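Local coordinates for protein prolyl endopeptidase (Myxococcus xanthus, PDB 2BKL) that probably hydrolyses oligopeptides on the carboxyl side of proline, and less readily alanine, as a serine endopeptidase of the S9A family, at residues A[120-125]-A[137-143]; A[533-539]-A[554-560]; A[609-615]-A[643-649]; A[615-619]-A[649-653]. All blocks are in the same frame, centred on the assembly; numbering follows the deposited sequence. Where two conformers were deposited one is given.

In the fold
Interaction 1 comes first along the chain, in the N-terminal beta-propeller domain, as a hairpin whose end touches the hydrolase part through Asn-142 and Ala-143. The other three lie in the alpha/beta-hydrolase domain. Interactions 2 and 3 share the mixed sheet, where strands 552-556 and 607-613 are neighbours, and their centres are 13 Å apart. Interaction 4 continues interaction 3 past the strand ends; the two share His-615 and Ala-649, with centres 9 Å apart. Interactions 2 and 4 both touch the bound inhibitor; loops at the ends of the sheet's strands bring together Ser-533, Asp-616 and His-651, probably the catalytic triad, with the propeller hairpin alongside.

Interaction 1: residues A[120-125]-A[137-143]; sequences TVSLGT and FAQKPNA
Ser-122 and Lys-140 form the antiparallel hydrogen-bonded pair at the middle of this hairpin: Ser-122 N reaches Lys-140 O at 2.9 Å, and Lys-140 N returns to Ser-122 O at 2.9 Å. Lys-140 O is gripped twice, because Ala-143 N meets it from the opposite face of its carbonyl plane and closes the type II turn that ends the second strand. The small Ser-122 suits this spot. Its OG, anti to its own carbonyl carbon (chi1 -69°), rests 3.5 Å from the methyl CB of Ala-143 and is hydrogen-bonded to Asp-655 and Lys-93. On the same face Lys-140 bends at chi3 (-47°), which lays its methylenes over the backbone of Gly-124, CE to CA at 3.9 Å; with no side chain there, the lysine can run flat against the neighbouring strand. Ala-138 holds the far end of the pairing. Its O takes a nearly straight bond from Gly-124 N at 2.9 Å, its N gives one to Thr-125 O, and its CB points at the opposite strand, 4.2 Å from Thr-125 CG2. Val-121, Leu-123 and Gln-139 occupy the other face, where CG1 of Val-121 crosses Gln-139 near NE2. Strands 121-128 and 134-141 belong to a three-stranded antiparallel sheet of the propeller. Cohesion is thus mainly backbone hydrogen bonding, while the buried hydroxyl of Ser-122 has its polar partners elsewhere, Asp-655 lying in the hydrolase domain.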
# COMPACT_ATOMS: atom_id res chain seq x y z
N THR A 120 -10.73 -16.59 8.66
CA THR A 120 -11.03 -16.16 7.29
C THR A 120 -11.96 -14.95 7.16
O THR A 120 -12.49 -14.69 6.08
CB THR A 120 -11.60 -17.32 6.46
OG1 THR A 120 -12.74 -17.87 7.11
CG2 THR A 120 -10.57 -18.47 6.33
N VAL A 121 -12.19 -14.23 8.25
CA VAL A 121 -12.89 -12.95 8.21
C VAL A 121 -12.05 -11.95 9.00
O VAL A 121 -11.70 -12.20 10.15
CB VAL A 121 -14.32 -13.02 8.78
CG1 VAL A 121 -15.06 -11.67 8.56
CG2 VAL A 121 -15.08 -14.16 8.13
N SER A 122 -11.74 -10.83 8.37
CA SER A 122 -10.86 -9.82 8.94
C SER A 122 -11.57 -8.50 9.22
O SER A 122 -12.60 -8.17 8.66
CB SER A 122 -9.71 -9.55 7.98
OG SER A 122 -8.87 -10.68 7.93
N LEU A 123 -10.96 -7.72 10.09
CA LEU A 123 -11.37 -6.37 10.37
C LEU A 123 -10.71 -5.43 9.37
O LEU A 123 -9.49 -5.48 9.17
CB LEU A 123 -10.98 -5.99 11.80
CG LEU A 123 -11.12 -4.53 12.21
CD1 LEU A 123 -12.59 -4.09 12.17
CD2 LEU A 123 -10.53 -4.32 13.58
N GLY A 124 -11.50 -4.58 8.74
CA GLY A 124 -11.00 -3.53 7.87
C GLY A 124 -10.97 -2.18 8.57
O GLY A 124 -10.55 -2.05 9.73
N THR A 125 -11.41 -1.15 7.88
CA THR A 125 -11.50 0.18 8.45
C THR A 125 -12.45 0.23 9.67
O THR A 125 -13.44 -0.51 9.72
CB THR A 125 -12.02 1.16 7.38
OG1 THR A 125 -11.75 2.51 7.79
CG2 THR A 125 -13.54 1.10 7.25
N PHE A 137 -17.52 -0.19 11.32
CA PHE A 137 -16.36 -0.98 10.95
C PHE A 137 -16.68 -1.91 9.80
O PHE A 137 -17.83 -2.27 9.59
CB PHE A 137 -15.82 -1.77 12.14
CG PHE A 137 -16.73 -2.85 12.62
CD1 PHE A 137 -17.72 -2.55 13.52
CD2 PHE A 137 -16.58 -4.16 12.20
CE1 PHE A 137 -18.58 -3.51 13.98
CE2 PHE A 137 -17.43 -5.12 12.68
CZ PHE A 137 -18.45 -4.78 13.57
N ALA A 138 -15.65 -2.31 9.07
CA ALA A 138 -15.79 -3.23 7.94
C ALA A 138 -15.40 -4.64 8.35
O ALA A 138 -14.39 -4.86 9.04
CB ALA A 138 -14.93 -2.79 6.81
N GLN A 139 -16.19 -5.61 7.92
CA GLN A 139 -15.79 -7.02 7.93
C GLN A 139 -15.43 -7.43 6.51
O GLN A 139 -16.19 -7.16 5.59
CB GLN A 139 -16.92 -7.93 8.39
CG GLN A 139 -17.27 -7.92 9.83
CD GLN A 139 -18.09 -9.16 10.17
OE1 GLN A 139 -19.18 -9.34 9.62
NE2 GLN A 139 -17.56 -10.03 11.01
N LYS A 140 -14.29 -8.11 6.34
CA LYS A 140 -13.73 -8.42 5.02
C LYS A 140 -13.37 -9.90 4.95
O LYS A 140 -12.37 -10.31 5.56
CB LYS A 140 -12.47 -7.59 4.78
CG LYS A 140 -12.71 -6.08 4.84
CD LYS A 140 -11.63 -5.22 4.24
CE LYS A 140 -10.26 -5.61 4.67
NZ LYS A 140 -9.25 -4.96 3.79
N PRO A 141 -14.16 -10.72 4.26
CA PRO A 141 -13.80 -12.11 4.03
C PRO A 141 -12.44 -12.22 3.38
O PRO A 141 -12.16 -11.46 2.43
CB PRO A 141 -14.92 -12.62 3.12
CG PRO A 141 -16.09 -11.80 3.54
CD PRO A 141 -15.51 -10.41 3.76
N ASN A 142 -11.61 -13.11 3.92
CA ASN A 142 -10.29 -13.43 3.40
C ASN A 142 -9.36 -12.22 3.40
O ASN A 142 -8.35 -12.24 2.72
CB ASN A 142 -10.43 -14.03 2.00
CG ASN A 142 -11.25 -15.30 2.02
OD1 ASN A 142 -10.92 -16.25 2.73
ND2 ASN A 142 -12.36 -15.30 1.28
N ALA A 143 -9.67 -11.19 4.17
CA ALA A 143 -8.93 -9.91 4.13
C ALA A 143 -8.84 -9.35 2.71
O ALA A 143 -7.92 -8.60 2.37
CB ALA A 143 -7.54 -10.06 4.77

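Interaction 2: residues A[533-539]-A[554-560]; sequences SNGGLLV and VCAVPLL. With ZAH (N-[(benzyloxy)carbonyl]-L-alanyl-L-proline), chain C.
Ser-533 meets the end of strand 552-556 through its backbone while its side chain holds the inhibitor. Its N donates to Ala-556 O at 2.9 Å, its CA-H faces Val-557 O, and its O receives a weak bond from Leu-559 N at 3.3 Å. CB points away from residues 554-560, and OG, anti to the backbone N (chi1 -168°), is covalently bound to C1 of the inhibitor at 1.5 Å. Asn-534 N points at the inhibitor's O2, 2.8 Å away and nearly straight; with Tyr-453 OH, also hydrogen-bonded to the inhibitor, it fits the oxyanion hole of this family. Leu-559 adds an apolar wall, CD1 lying 3.7 Å from C4 of the inhibitor's proline ring. The serine's phi of 70° is the strained conformation expected of a nucleophile elbow, the tight GxSxG turn between strand 527-532 and helix 534-545 in an alpha/beta-hydrolase fold. Behind it, the glycine at 536 allows close approach: Pro-558 CB sits 3.8 Å from Gly-536 CA, and the thiol SG of Cys-555 lies 3.6 Å from Gly-536 O. Leu-560 also brings CD2 against that carbonyl oxygen. Further along the helix the apolar Val-539 drops CG2 onto Cys-555 CB at 3.8 Å. In the second shell, Asn-534 is fixed from outside by bonds of OD1 to Tyr-578 and Lys-502 and of ND2 to Gly-454.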
# COMPACT_ATOMS: atom_id res chain seq x y z
N SER A 533 2.70 -6.54 -6.60
CA SER A 533 1.65 -5.73 -7.24
C SER A 533 2.24 -4.87 -8.41
O SER A 533 2.70 -5.52 -9.54
CB SER A 533 0.95 -4.88 -6.15
OG SER A 533 -0.25 -4.29 -6.68
N ASN A 534 2.31 -3.54 -8.32
CA ASN A 534 3.16 -2.79 -9.23
C ASN A 534 4.64 -3.18 -9.06
O ASN A 534 5.42 -3.05 -10.01
CB ASN A 534 2.94 -1.29 -8.93
CG ASN A 534 3.85 -0.40 -9.70
OD1 ASN A 534 3.75 -0.28 -10.90
ND2 ASN A 534 4.81 0.21 -9.00
N GLY A 535 5.03 -3.64 -7.88
CA GLY A 535 6.38 -4.17 -7.67
C GLY A 535 6.57 -5.54 -8.31
O GLY A 535 7.68 -5.97 -8.60
N GLY A 536 5.47 -6.27 -8.47
CA GLY A 536 5.51 -7.53 -9.19
C GLY A 536 5.78 -7.28 -10.66
O GLY A 536 6.54 -7.97 -11.27
N LEU A 537 5.11 -6.25 -11.22
CA LEU A 537 5.40 -5.78 -12.56
C LEU A 537 6.89 -5.42 -12.67
O LEU A 537 7.57 -5.81 -13.61
CB LEU A 537 4.52 -4.56 -12.87
CG LEU A 537 4.89 -3.76 -14.10
CD1 LEU A 537 4.82 -4.61 -15.36
CD2 LEU A 537 3.99 -2.57 -14.22
N LEU A 538 7.38 -4.67 -11.67
CA LEU A 538 8.79 -4.28 -11.63
C LEU A 538 9.73 -5.44 -11.81
O LEU A 538 10.61 -5.43 -12.67
CB LEU A 538 9.11 -3.57 -10.33
CG LEU A 538 10.59 -3.32 -10.05
CD1 LEU A 538 11.16 -2.34 -11.06
CD2 LEU A 538 10.73 -2.80 -8.64
N VAL A 539 9.56 -6.48 -11.00
CA VAL A 539 10.51 -7.60 -11.05
C VAL A 539 10.31 -8.48 -12.29
O VAL A 539 11.26 -9.07 -12.79
CB VAL A 539 10.61 -8.42 -9.73
CG1 VAL A 539 11.04 -7.52 -8.61
CG2 VAL A 539 9.33 -9.14 -9.39
N VAL A 554 11.51 -13.00 -6.67
CA VAL A 554 10.29 -13.27 -5.91
C VAL A 554 9.26 -12.23 -6.35
O VAL A 554 9.49 -11.03 -6.19
CB VAL A 554 10.51 -13.22 -4.39
CG1 VAL A 554 9.21 -13.61 -3.67
CG2 VAL A 554 11.65 -14.15 -3.97
N CYS A 555 8.13 -12.70 -6.89
CA CYS A 555 7.17 -11.83 -7.59
C CYS A 555 5.84 -12.09 -6.93
O CYS A 555 5.29 -13.18 -7.06
CB CYS A 555 7.17 -12.19 -9.08
SG CYS A 555 6.01 -11.28 -10.09
N ALA A 556 5.31 -11.12 -6.20
CA ALA A 556 4.07 -11.26 -5.43
C ALA A 556 2.91 -10.53 -6.06
O ALA A 556 3.05 -9.41 -6.58
CB ALA A 556 4.26 -10.77 -3.99
N VAL A 557 1.75 -11.19 -5.99
CA VAL A 557 0.45 -10.67 -6.44
C VAL A 557 0.58 -9.67 -7.59
O VAL A 557 0.18 -8.51 -7.46
CB VAL A 557 -0.38 -10.13 -5.27
CG1 VAL A 557 -0.90 -11.30 -4.42
CG2 VAL A 557 0.36 -9.15 -4.44
N PRO A 558 1.14 -10.10 -8.71
CA PRO A 558 1.65 -9.16 -9.72
C PRO A 558 0.71 -8.77 -10.86
O PRO A 558 -0.21 -9.52 -11.23
CB PRO A 558 2.80 -9.93 -10.32
CG PRO A 558 2.25 -11.40 -10.36
CD PRO A 558 1.55 -11.49 -9.03
N LEU A 559 1.02 -7.63 -11.49
CA LEU A 559 0.56 -7.29 -12.83
C LEU A 559 1.66 -7.66 -13.81
O LEU A 559 2.80 -7.23 -13.64
CB LEU A 559 0.29 -5.78 -12.93
CG LEU A 559 -0.90 -5.28 -12.13
CD1 LEU A 559 -0.90 -3.77 -11.98
CD2 LEU A 559 -2.21 -5.76 -12.77
N LEU A 560 1.34 -8.45 -14.86
CA LEU A 560 2.35 -8.92 -15.81
C LEU A 560 1.91 -8.90 -17.27
O LEU A 560 2.78 -8.79 -18.13
CB LEU A 560 2.91 -10.30 -15.41
CG LEU A 560 3.58 -10.37 -14.05
CD1 LEU A 560 3.72 -11.77 -13.53
CD2 LEU A 560 4.91 -9.68 -14.05
C1 ZAH C . -0.56 -2.91 -6.31
O2 ZAH C . 0.55 -2.12 -6.65
C3 ZAH C . -1.86 -2.45 -7.01
C4 ZAH C . -1.77 -2.58 -8.54
C5 ZAH C . -1.27 -1.24 -9.05
C6 ZAH C . -1.64 -0.21 -8.02
N7 ZAH C . -2.13 -1.00 -6.90
C8 ZAH C . -2.68 -0.46 -5.82
O9 ZAH C . -3.16 -1.27 -4.89
C10 ZAH C . -3.04 1.04 -5.75
C11 ZAH C . -1.74 1.71 -5.30
N14 ZAH C . -4.07 1.31 -4.78
C15 ZAH C . -5.32 1.01 -5.01
O16 ZAH C . -5.71 0.54 -6.17
O17 ZAH C . -6.28 1.26 -3.97
C18 ZAH C . -7.61 0.75 -4.25
C19 ZAH C . -8.50 0.77 -3.01
C20 ZAH C . -8.87 2.00 -2.45
C21 ZAH C . -9.67 2.03 -1.31
C22 ZAH C . -10.14 0.83 -0.75
C23 ZAH C . -9.80 -0.40 -1.33
C24 ZAH C . -8.98 -0.43 -2.46

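Interaction 3: residues A[609-615]-A[643-649]; sequences LMMAADH and LRIEANA
Leu-643 pushes CD1 into the shallow place between Met-610 and Ala-612, 3.8 Å from CB of the first and 4.0 Å from CB of the second. The single methyl of Ala-612 makes the hollow, and Ile-645 CG1 borders it more loosely, 4.4 Å from Ala-612 CB. This face packs against helices 622-632 and 33-51. Arg-644, Met-611, Ala-613 and Glu-646 line the other face, which helix 657-674 covers. There the extended Arg-644 chain carries its guanidinium to Glu-646, where NH1 meets OE1 in a 2.8 Å salt bridge from above the carboxylate plane; Arg-644 NE has a second acid, Asp-666. Backbone bonds join the parallel strands 607-613 and 641-646 of one beta-alpha-beta unit, as in Ala-612 N to Arg-644 O at 2.8 Å. Toward the C-terminal ends the second chain turns back to the first: Ala-613 and Ala-649, both small, nest CB to CB at 3.9 Å, and His-615 N bonds to Ala-649 O. Asp-614 fills the bend: with CG tucked between backbone N and carbonyl carbon (chi1 69°), its carboxylate reaches the backbone amides of residues 648-649. OD1 takes Ala-649 N at 3.0 Å and OD2 takes Asn-648 N at 2.9 Å, each on the syn side but somewhat out of the carboxylate plane. Two consecutive amides on the two oxygens hold the carboxylate's rotation, and would probably stabilise its negative charge.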
# COMPACT_ATOMS: atom_id res chain seq x y z
N LEU A 609 10.07 -17.45 -7.85
CA LEU A 609 9.01 -17.82 -6.92
C LEU A 609 7.88 -16.79 -7.03
O LEU A 609 8.06 -15.62 -6.73
CB LEU A 609 9.53 -17.86 -5.48
CG LEU A 609 8.52 -18.13 -4.36
CD1 LEU A 609 7.77 -19.44 -4.59
CD2 LEU A 609 9.18 -18.11 -2.98
N MET A 610 6.72 -17.25 -7.50
CA MET A 610 5.52 -16.42 -7.68
C MET A 610 4.71 -16.60 -6.41
O MET A 610 4.26 -17.72 -6.11
CB MET A 610 4.67 -17.03 -8.78
CG MET A 610 4.80 -16.65 -10.24
SD MET A 610 5.87 -15.39 -10.67
CE MET A 610 4.69 -14.39 -11.61
N MET A 611 4.43 -15.53 -5.71
CA MET A 611 3.64 -15.58 -4.49
C MET A 611 2.26 -15.00 -4.75
O MET A 611 2.03 -13.78 -4.70
CB MET A 611 4.31 -14.87 -3.34
CG MET A 611 5.73 -15.28 -3.21
SD MET A 611 6.62 -15.17 -1.66
CE MET A 611 5.52 -15.98 -0.44
N ALA A 612 1.33 -15.90 -5.00
CA ALA A 612 -0.03 -15.53 -5.37
C ALA A 612 -0.98 -15.73 -4.19
O ALA A 612 -0.64 -16.31 -3.17
CB ALA A 612 -0.47 -16.36 -6.54
N ALA A 613 -2.17 -15.15 -4.34
CA ALA A 613 -3.22 -15.17 -3.34
C ALA A 613 -4.52 -15.58 -4.02
O ALA A 613 -4.89 -15.01 -5.05
CB ALA A 613 -3.38 -13.81 -2.72
N ASP A 614 -5.23 -16.53 -3.42
CA ASP A 614 -6.42 -17.11 -4.04
C ASP A 614 -7.65 -16.21 -4.11
O ASP A 614 -8.55 -16.49 -4.91
CB ASP A 614 -6.79 -18.48 -3.44
CG ASP A 614 -7.30 -18.41 -2.02
OD1 ASP A 614 -7.34 -17.31 -1.42
OD2 ASP A 614 -7.67 -19.46 -1.43
N HIS A 615 -7.71 -15.17 -3.30
CA HIS A 615 -8.88 -14.30 -3.25
C HIS A 615 -8.51 -12.84 -3.49
O HIS A 615 -9.15 -11.94 -2.99
CB HIS A 615 -9.59 -14.42 -1.90
CG HIS A 615 -10.58 -15.53 -1.83
ND1 HIS A 615 -10.27 -16.76 -1.32
CD2 HIS A 615 -11.88 -15.58 -2.20
CE1 HIS A 615 -11.34 -17.54 -1.38
NE2 HIS A 615 -12.33 -16.85 -1.90
N LEU A 643 4.78 -21.56 -8.66
CA LEU A 643 3.60 -20.79 -8.34
C LEU A 643 3.04 -21.26 -7.00
O LEU A 643 2.47 -22.33 -6.90
CB LEU A 643 2.55 -20.94 -9.46
CG LEU A 643 1.20 -20.24 -9.20
CD1 LEU A 643 1.34 -18.73 -9.14
CD2 LEU A 643 0.19 -20.62 -10.29
N ARG A 644 3.22 -20.45 -5.97
CA ARG A 644 2.70 -20.70 -4.64
C ARG A 644 1.41 -19.91 -4.43
O ARG A 644 1.44 -18.68 -4.53
CB ARG A 644 3.74 -20.26 -3.65
CG ARG A 644 3.43 -20.56 -2.19
CD ARG A 644 4.33 -19.78 -1.25
NE ARG A 644 4.20 -20.14 0.14
CZ ARG A 644 3.27 -19.69 0.98
NH1 ARG A 644 2.34 -18.84 0.60
NH2 ARG A 644 3.29 -20.11 2.23
N ILE A 645 0.30 -20.57 -4.12
CA ILE A 645 -0.96 -19.89 -3.97
C ILE A 645 -1.38 -19.90 -2.52
O ILE A 645 -1.64 -20.96 -1.94
CB ILE A 645 -2.04 -20.53 -4.87
CG1 ILE A 645 -1.57 -20.60 -6.35
CG2 ILE A 645 -3.38 -19.77 -4.73
CD1 ILE A 645 -2.54 -21.40 -7.27
N GLU A 646 -1.43 -18.73 -1.90
CA GLU A 646 -1.83 -18.64 -0.51
C GLU A 646 -3.34 -18.80 -0.40
O GLU A 646 -4.08 -18.15 -1.14
CB GLU A 646 -1.41 -17.28 0.04
CG GLU A 646 -1.70 -17.03 1.51
CD GLU A 646 -0.64 -17.56 2.46
OE1 GLU A 646 0.57 -17.34 2.20
OE2 GLU A 646 -1.03 -18.11 3.52
N ALA A 647 -3.77 -19.64 0.53
CA ALA A 647 -5.18 -19.89 0.73
C ALA A 647 -5.84 -18.80 1.58
O ALA A 647 -5.21 -18.22 2.45
CB ALA A 647 -5.38 -21.25 1.38
N ASN A 648 -7.10 -18.54 1.29
CA ASN A 648 -7.93 -17.59 2.01
C ASN A 648 -7.25 -16.25 2.16
O ASN A 648 -7.18 -15.69 3.24
CB ASN A 648 -8.32 -18.18 3.36
CG ASN A 648 -9.05 -19.49 3.19
OD1 ASN A 648 -10.09 -19.55 2.55
ND2 ASN A 648 -8.47 -20.55 3.69
N ALA A 649 -6.77 -15.73 1.04
CA ALA A 649 -5.93 -14.57 1.06
C ALA A 649 -6.35 -13.54 0.02
O ALA A 649 -6.55 -13.87 -1.14
CB ALA A 649 -4.48 -14.97 0.82

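Interaction 4: residues A[615-619]-A[649-653]; sequences HDDRV and AGHGG. With ZAH (N-[(benzyloxy)carbonyl]-L-alanyl-L-proline), chain C.
The guanidinium of Arg-618 is sandwiched between enzyme and inhibitor: CD2 of His-651 lies over one face, and the inhibitor's aromatic carbon C24 over the opposite one. Guanidinium and imidazole planes are 33° apart. A bend at chi3 (-52°) swings the long arginine chain round so that NH1 gives a 2.8 Å hydrogen bond to O9 of the inhibitor, which lies in the guanidinium plane at its edge; NE pairs with Asp-145 of the propeller. His-651 ND1 donates to Asp-616 OD2 at 2.7 Å in a nearly straight bond; OD2 lies in the plane of the imidazole, and ND1 meets it on the syn side, 26° out of the carboxylate plane. The ring's NE2 lies 3.6 Å from C1 of the inhibitor, the carbon bonded to Ser-533. This arrangement is consistent with the Ser-His-Asp triad of alpha/beta-hydrolases, acid and base each on a loop after a strand. Asp-616 OD1 takes two amides at 3.0 Å: Arg-618 N, nearly along the C-O axis, makes an Asx turn, and Val-619 N, from above the carboxylate plane, completes an Asx motif; together they limit the carboxylate's rotation. Compact Val-619 presses CG2 on His-651 CE1 at 3.5 Å. A water accepts from His-651 N and donates to Asp-617 OD1.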
# COMPACT_ATOMS: atom_id res chain seq x y z
N HIS A 615 -7.71 -15.17 -3.30
CA HIS A 615 -8.88 -14.30 -3.25
C HIS A 615 -8.51 -12.84 -3.49
O HIS A 615 -9.15 -11.94 -2.99
CB HIS A 615 -9.59 -14.42 -1.90
CG HIS A 615 -10.58 -15.53 -1.83
ND1 HIS A 615 -10.27 -16.76 -1.32
CD2 HIS A 615 -11.88 -15.58 -2.20
CE1 HIS A 615 -11.34 -17.54 -1.38
NE2 HIS A 615 -12.33 -16.85 -1.90
N ASP A 616 -7.51 -12.62 -4.33
CA ASP A 616 -7.14 -11.25 -4.71
C ASP A 616 -8.17 -10.68 -5.68
O ASP A 616 -8.19 -10.99 -6.87
CB ASP A 616 -5.73 -11.24 -5.30
CG ASP A 616 -5.17 -9.85 -5.45
OD1 ASP A 616 -5.95 -8.85 -5.42
OD2 ASP A 616 -3.93 -9.69 -5.58
N ASP A 617 -9.04 -9.85 -5.13
CA ASP A 617 -10.08 -9.16 -5.90
C ASP A 617 -9.69 -7.75 -6.35
O ASP A 617 -10.53 -6.93 -6.73
CB ASP A 617 -11.44 -9.13 -5.14
CG ASP A 617 -11.38 -8.41 -3.79
OD1 ASP A 617 -10.27 -8.09 -3.32
OD2 ASP A 617 -12.46 -8.15 -3.16
N ARG A 618 -8.41 -7.48 -6.33
CA ARG A 618 -7.87 -6.21 -6.81
C ARG A 618 -7.04 -6.45 -8.06
O ARG A 618 -7.38 -5.97 -9.14
CB ARG A 618 -7.04 -5.55 -5.71
CG ARG A 618 -6.72 -4.09 -6.03
CD ARG A 618 -5.85 -3.33 -5.02
NE ARG A 618 -6.37 -3.42 -3.66
CZ ARG A 618 -5.73 -2.96 -2.58
NH1 ARG A 618 -4.59 -2.30 -2.68
NH2 ARG A 618 -6.26 -3.14 -1.37
N VAL A 619 -5.94 -7.20 -7.89
CA VAL A 619 -5.07 -7.62 -8.98
C VAL A 619 -5.40 -9.03 -9.38
O VAL A 619 -5.25 -9.97 -8.59
CB VAL A 619 -3.59 -7.52 -8.55
CG1 VAL A 619 -2.66 -8.15 -9.61
CG2 VAL A 619 -3.21 -6.04 -8.31
N ALA A 649 -6.77 -15.73 1.04
CA ALA A 649 -5.93 -14.57 1.06
C ALA A 649 -6.35 -13.54 0.02
O ALA A 649 -6.55 -13.87 -1.14
CB ALA A 649 -4.48 -14.97 0.82
N GLY A 650 -6.47 -12.30 0.47
CA GLY A 650 -6.62 -11.16 -0.40
C GLY A 650 -5.28 -10.62 -0.86
O GLY A 650 -4.23 -11.25 -0.66
N HIS A 651 -5.35 -9.44 -1.46
CA HIS A 651 -4.20 -8.78 -2.06
C HIS A 651 -3.05 -8.60 -1.08
O HIS A 651 -1.88 -8.70 -1.45
CB HIS A 651 -4.60 -7.42 -2.62
CG HIS A 651 -3.53 -6.80 -3.45
ND1 HIS A 651 -3.08 -7.37 -4.61
CD2 HIS A 651 -2.77 -5.69 -3.24
CE1 HIS A 651 -2.08 -6.64 -5.10
NE2 HIS A 651 -1.89 -5.60 -4.31
N GLY A 652 -3.38 -8.38 0.18
CA GLY A 652 -2.36 -8.23 1.20
C GLY A 652 -2.14 -9.45 2.08
O GLY A 652 -1.58 -9.31 3.16
N GLY A 653 -2.57 -10.63 1.65
CA GLY A 653 -2.38 -11.85 2.41
C GLY A 653 -3.59 -12.28 3.23
O GLY A 653 -4.68 -11.70 3.12
C1 ZAH C . -0.56 -2.91 -6.31
O2 ZAH C . 0.55 -2.12 -6.65
C3 ZAH C . -1.86 -2.45 -7.01
C4 ZAH C . -1.77 -2.58 -8.54
C5 ZAH C . -1.27 -1.24 -9.05
C6 ZAH C . -1.64 -0.21 -8.02
N7 ZAH C . -2.13 -1.00 -6.90
C8 ZAH C . -2.68 -0.46 -5.82
O9 ZAH C . -3.16 -1.27 -4.89
C10 ZAH C . -3.04 1.04 -5.75
C11 ZAH C . -1.74 1.71 -5.30
N14 ZAH C . -4.07 1.31 -4.78
C15 ZAH C . -5.32 1.01 -5.01
O16 ZAH C . -5.71 0.54 -6.17
O17 ZAH C . -6.28 1.26 -3.97
C18 ZAH C . -7.61 0.75 -4.25
C19 ZAH C . -8.50 0.77 -3.01
C20 ZAH C . -8.87 2.00 -2.45
C21 ZAH C . -9.67 2.03 -1.31
C22 ZAH C . -10.14 0.83 -0.75
C23 ZAH C . -9.80 -0.40 -1.33
C24 ZAH C . -8.98 -0.43 -2.46
O HOH W 1 -7.80 -7.97 -2.00